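Local coordinates for protein phosphonate monoester hydrolase (Ruegeria pomeroyi, PDB 4UPK) that belongs to the sulfatase family within the alkaline phosphatase clan of hydrolases, at residues D141-P145 with A146-Y150; D442-L445 with W446-E449. All coordinates share one frame; numbering follows the deposited sequence.

Contact 1: residues D141-P145 with A146-Y150; sequences DANDP and ALKTY
Lys148 NZ is gripped by two partners, the side-chain oxygen of Asn143 and a water, where a type I beta turn from Asp141 to Asp144 runs straight into a short 3-10 segment. Asn143 OD1 accepts from Lys148 NZ at 3.0 Å, with the ammonium standing above the amide carbonyl plane, 50° out of it. The lysine chain is extended as far as CE and bends only at its last torsion (chi4 68°), which turns NZ back over the turn. The water accepts from NZ and donates to Ala142 O at 2.6 Å and to Asp144 O, so that one solvent molecule clips the ammonium to two backbone carbonyls.

Asp144 O, at the end of the beta turn, accepts from Leu147 N at 3.1 Å as well as from the water, so the 3-10 turn follows directly. Pro145 O in turn receives Lys148 N at 2.9 Å. With CG swung away from its own backbone N (chi1 -153°), Asp144 brings OD1 to Ala146 N at 3.2 Å, offering its anti lone pair. Asp144 OD1 also forms a salt bridge with Arg119 of a neighbouring subunit, while Asn143 ND2 donates to Lys120 O of that subunit; the turn thus lies at the interface between the two. Leu147 reaches back along the turn and packs its methyl CD1 against the carbonyl oxygen Asp141 O at 3.4 Å.

Contact 2: residues D442-L445 with W446-E449; sequences DPTL and WQQE
Thr444 and Gln447 hold each other in a capping box, the reciprocal pairing that closes the first turn of a helix. Among the side-chain to backbone bonds, Gln447 N donates to Thr444 OG1 at 3.3 Å. In return, Thr444 N donates to Gln447 OE1 in a fairly straight bond (161°), approaching from above the amide carbonyl plane. The threonine hydroxyl lies between its own backbone N and carbonyl carbon (chi1 68°), which aims OG1 at the first turn. Both capping oxygens have further partners, OG1 with Ile437 O and OE1 with Glu439 N, so the box is tied to the preceding loop.

A second glutamine grips the incoming chain. The extended side chain of Gln448 runs toward the N-terminal side, where NE2 donates to Pro443 O at 2.8 Å, and a weak bond from the same nitrogen reaches Thr444 O. That carbonyl is also the acceptor for Gln448 N at 3.0 Å, a regular helical bond followed by Glu449 N to Leu445 O.

Apolar contacts complete the cap. Thr444 CB lies in the plane of the Trp446 indole at its edge, 3.9 Å from CE3, and Pro443 CB rests 4.0 Å from Gln447 CB.

Helix 445-450, which follows strand 431-436 through a loop, packs by its Trp446 side against helix 280-286, where the indole meets Pro282, Ala283 and the ring of Tyr286. Just before that helix, Phe279 stacks on the indole and accepts from its NE1 through the backbone O, and Glu449 adds a salt bridge to Arg285 within it.

Followed from the N terminus, the chain first forms contact 1, in the loop between strands 125-127 and 158-162 of the large mixed sheet. Much later, after strand 431-436 of the four-stranded antiparallel sheet, it forms contact 2 on entering helix 445-450. The two lie in series: neither nests in nor crosses the other, and each closes only a local turn. The centres of contact 1 and contact 2 are about 26 Å apart. The nearest atoms of contact 1 and contact 2 are about 11 Å apart, without touching. Their surroundings differ. Several residues of 141-148 meet two neighbouring subunits, whereas residues 442-449 join the loop after strand 431-436 to helix 280-286 of the same chain.

Contact 1: residues D141-P145 with A146-Y150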
loop_
_atom_site.group_PDB
_atom_site.type_symbol
_atom_site.label_atom_id
_atom_site.label_comp_id
_atom_site.label_asym_id
_atom_site.label_seq_id
_atom_site.Cartn_x
_atom_site.Cartn_y
_atom_site.Cartn_z
ATOM N N ASP A 141 1.713 -8.387 10.000
ATOM C CA ASP A 141 1.999 -8.046 11.402
ATOM C C ASP A 141 3.109 -9.016 11.857
ATOM O O ASP A 141 3.101 -10.173 11.428
ATOM C CB ASP A 141 0.740 -8.212 12.291
ATOM C CG ASP A 141 1.011 -8.121 13.786
ATOM O OD1 ASP A 141 1.496 -7.058 14.243
ATOM O OD2 ASP A 141 0.745 -9.109 14.495
ATOM N N ALA A 142 4.064 -8.539 12.697
ATOM C CA ALA A 142 5.193 -9.333 13.224
ATOM C C ALA A 142 4.789 -10.699 13.802
ATOM O O ALA A 142 5.498 -11.678 13.564
ATOM C CB ALA A 142 5.957 -8.527 14.272
ATOM N N ASN A 143 3.629 -10.757 14.513
ATOM C CA ASN A 143 3.077 -11.964 15.146
ATOM C C ASN A 143 2.102 -12.817 14.265
ATOM O O ASN A 143 1.510 -13.780 14.754
ATOM C CB ASN A 143 2.456 -11.615 16.518
ATOM C CG ASN A 143 2.241 -12.818 17.419
ATOM O OD1 ASN A 143 3.042 -13.768 17.433
ATOM N ND2 ASN A 143 1.137 -12.824 18.166
ATOM N N ASP A 144 1.963 -12.483 12.980
ATOM C CA ASP A 144 1.099 -13.216 12.047
ATOM C C ASP A 144 1.530 -14.693 11.849
ATOM O O ASP A 144 2.725 -14.950 11.650
ATOM C CB ASP A 144 1.075 -12.503 10.681
ATOM C CG ASP A 144 -0.187 -12.748 9.889
ATOM O OD1 ASP A 144 -0.321 -13.853 9.319
ATOM O OD2 ASP A 144 -1.044 -11.829 9.833
ATOM N N PRO A 145 0.561 -15.662 11.838
ATOM C CA PRO A 145 0.928 -17.074 11.585
ATOM C C PRO A 145 1.706 -17.286 10.277
ATOM O O PRO A 145 2.613 -18.110 10.247
ATOM C CB PRO A 145 -0.429 -17.795 11.540
ATOM C CG PRO A 145 -1.367 -16.904 12.292
ATOM C CD PRO A 145 -0.900 -15.513 12.062
ATOM N N ALA A 146 1.373 -16.515 9.221
ATOM C CA ALA A 146 1.993 -16.521 7.884
ATOM C C ALA A 146 3.512 -16.309 7.900
ATOM O O ALA A 146 4.194 -16.710 6.946
ATOM C CB ALA A 146 1.349 -15.477 7.003
ATOM N N LEU A 147 4.034 -15.665 8.975
ATOM C CA LEU A 147 5.463 -15.403 9.153
ATOM C C LEU A 147 6.147 -16.445 10.070
ATOM O O LEU A 147 7.302 -16.265 10.438
ATOM C CB LEU A 147 5.695 -13.950 9.664
ATOM C CG LEU A 147 5.229 -12.786 8.766
ATOM C CD1 LEU A 147 5.516 -11.472 9.436
ATOM C CD2 LEU A 147 5.911 -12.829 7.380
ATOM N N LYS A 148 5.430 -17.509 10.451
ATOM C CA LYS A 148 5.967 -18.554 11.339
ATOM C C LYS A 148 6.291 -19.860 10.613
ATOM O O LYS A 148 6.888 -20.760 11.192
ATOM C CB LYS A 148 5.047 -18.781 12.547
ATOM C CG LYS A 148 5.113 -17.655 13.546
ATOM C CD LYS A 148 4.398 -18.020 14.841
ATOM C CE LYS A 148 4.333 -16.834 15.775
ATOM N NZ LYS A 148 3.434 -15.762 15.257
ATOM N N THR A 149 5.939 -19.936 9.327
ATOM C CA THR A 149 6.186 -21.116 8.496
ATOM C C THR A 149 6.583 -20.751 7.064
ATOM O O THR A 149 6.009 -19.824 6.495
ATOM C CB THR A 149 4.979 -22.089 8.557
ATOM O OG1 THR A 149 5.289 -23.256 7.799
ATOM C CG2 THR A 149 3.662 -21.460 8.063
ATOM N N TYR A 150 7.561 -21.490 6.486
ATOM C CA TYR A 150 7.957 -21.277 5.101
ATOM C C TYR A 150 7.218 -22.218 4.137
ATOM O O TYR A 150 7.596 -22.345 2.973
ATOM C CB TYR A 150 9.482 -21.267 4.909
ATOM C CG TYR A 150 10.240 -22.529 5.274
ATOM C CD1 TYR A 150 10.147 -23.676 4.486
ATOM C CD2 TYR A 150 11.182 -22.525 6.301
ATOM C CE1 TYR A 150 10.881 -24.823 4.782
ATOM C CE2 TYR A 150 11.942 -23.661 6.591
ATOM C CZ TYR A 150 11.781 -24.812 5.832
ATOM O OH TYR A 150 12.520 -25.941 6.101
HETATM O O HOH W 1 4.962 -14.157 13.056
#

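Contact 2: residues D442-L445 with W446-E449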
loop_
_atom_site.group_PDB
_atom_site.type_symbol
_atom_site.label_atom_id
_atom_site.label_comp_id
_atom_site.label_asym_id
_atom_site.label_seq_id
_atom_site.Cartn_x
_atom_site.Cartn_y
_atom_site.Cartn_z
ATOM N N ASP A 442 22.173 -19.785 10.862
ATOM C CA ASP A 442 22.795 -21.047 11.244
ATOM C C ASP A 442 23.739 -21.502 10.128
ATOM O O ASP A 442 23.305 -22.206 9.210
ATOM C CB ASP A 442 21.704 -22.106 11.553
ATOM C CG ASP A 442 22.181 -23.353 12.277
ATOM O OD1 ASP A 442 23.350 -23.371 12.752
ATOM O OD2 ASP A 442 21.388 -24.307 12.390
ATOM N N PRO A 443 25.034 -21.095 10.185
ATOM C CA PRO A 443 25.987 -21.468 9.115
ATOM C C PRO A 443 25.987 -22.946 8.703
ATOM O O PRO A 443 26.027 -23.843 9.540
ATOM C CB PRO A 443 27.335 -21.005 9.682
ATOM C CG PRO A 443 26.995 -19.862 10.558
ATOM C CD PRO A 443 25.692 -20.250 11.208
ATOM N N THR A 444 25.933 -23.192 7.395
ATOM C CA THR A 444 25.884 -24.522 6.782
ATOM C C THR A 444 27.230 -25.225 6.924
ATOM O O THR A 444 28.217 -24.594 7.310
ATOM C CB THR A 444 25.495 -24.415 5.264
ATOM O OG1 THR A 444 26.541 -23.796 4.513
ATOM C CG2 THR A 444 24.166 -23.718 5.018
ATOM N N LEU A 445 27.282 -26.517 6.556
ATOM C CA LEU A 445 28.513 -27.306 6.559
ATOM C C LEU A 445 29.567 -26.719 5.611
ATOM O O LEU A 445 30.740 -26.716 5.947
ATOM C CB LEU A 445 28.244 -28.817 6.283
ATOM C CG LEU A 445 27.366 -29.560 7.315
ATOM C CD1 LEU A 445 26.882 -30.889 6.767
ATOM C CD2 LEU A 445 28.108 -29.817 8.584
ATOM N N TRP A 446 29.139 -26.158 4.459
ATOM C CA TRP A 446 30.008 -25.482 3.481
ATOM C C TRP A 446 30.601 -24.206 4.075
ATOM O O TRP A 446 31.771 -23.931 3.850
ATOM C CB TRP A 446 29.214 -25.116 2.221
ATOM C CG TRP A 446 28.751 -26.298 1.427
ATOM C CD1 TRP A 446 29.476 -27.008 0.516
ATOM C CD2 TRP A 446 27.434 -26.864 1.422
ATOM N NE1 TRP A 446 28.699 -27.993 -0.043
ATOM C CE2 TRP A 446 27.434 -27.915 0.478
ATOM C CE3 TRP A 446 26.254 -26.599 2.142
ATOM C CZ2 TRP A 446 26.305 -28.706 0.240
ATOM C CZ3 TRP A 446 25.139 -27.389 1.914
ATOM C CH2 TRP A 446 25.176 -28.443 0.986
ATOM N N GLN A 447 29.790 -23.426 4.833
ATOM C CA GLN A 447 30.222 -22.178 5.480
ATOM C C GLN A 447 31.229 -22.459 6.559
ATOM O O GLN A 447 32.206 -21.711 6.672
ATOM C CB GLN A 447 29.039 -21.422 6.091
ATOM C CG GLN A 447 28.253 -20.633 5.079
ATOM C CD GLN A 447 27.207 -19.785 5.746
ATOM O OE1 GLN A 447 26.099 -20.233 6.026
ATOM N NE2 GLN A 447 27.534 -18.527 5.981
ATOM N N GLN A 448 30.986 -23.533 7.356
ATOM C CA GLN A 448 31.846 -23.969 8.452
ATOM C C GLN A 448 33.212 -24.429 7.931
ATOM O O GLN A 448 34.226 -24.108 8.535
ATOM C CB GLN A 448 31.178 -25.119 9.229
ATOM C CG GLN A 448 30.040 -24.695 10.131
ATOM C CD GLN A 448 29.177 -25.861 10.535
ATOM O OE1 GLN A 448 29.629 -26.808 11.186
ATOM N NE2 GLN A 448 27.891 -25.802 10.195
ATOM N N GLU A 449 33.236 -25.170 6.808
ATOM C CA GLU A 449 34.461 -25.707 6.222
ATOM C C GLU A 449 35.186 -24.697 5.332
ATOM O O GLU A 449 36.416 -24.702 5.293
ATOM C CB GLU A 449 34.150 -27.011 5.444
ATOM C CG GLU A 449 35.380 -27.847 5.098
ATOM C CD GLU A 449 35.118 -29.275 4.646
ATOM O OE1 GLU A 449 34.385 -29.999 5.360
ATOM O OE2 GLU A 449 35.697 -29.691 3.615
#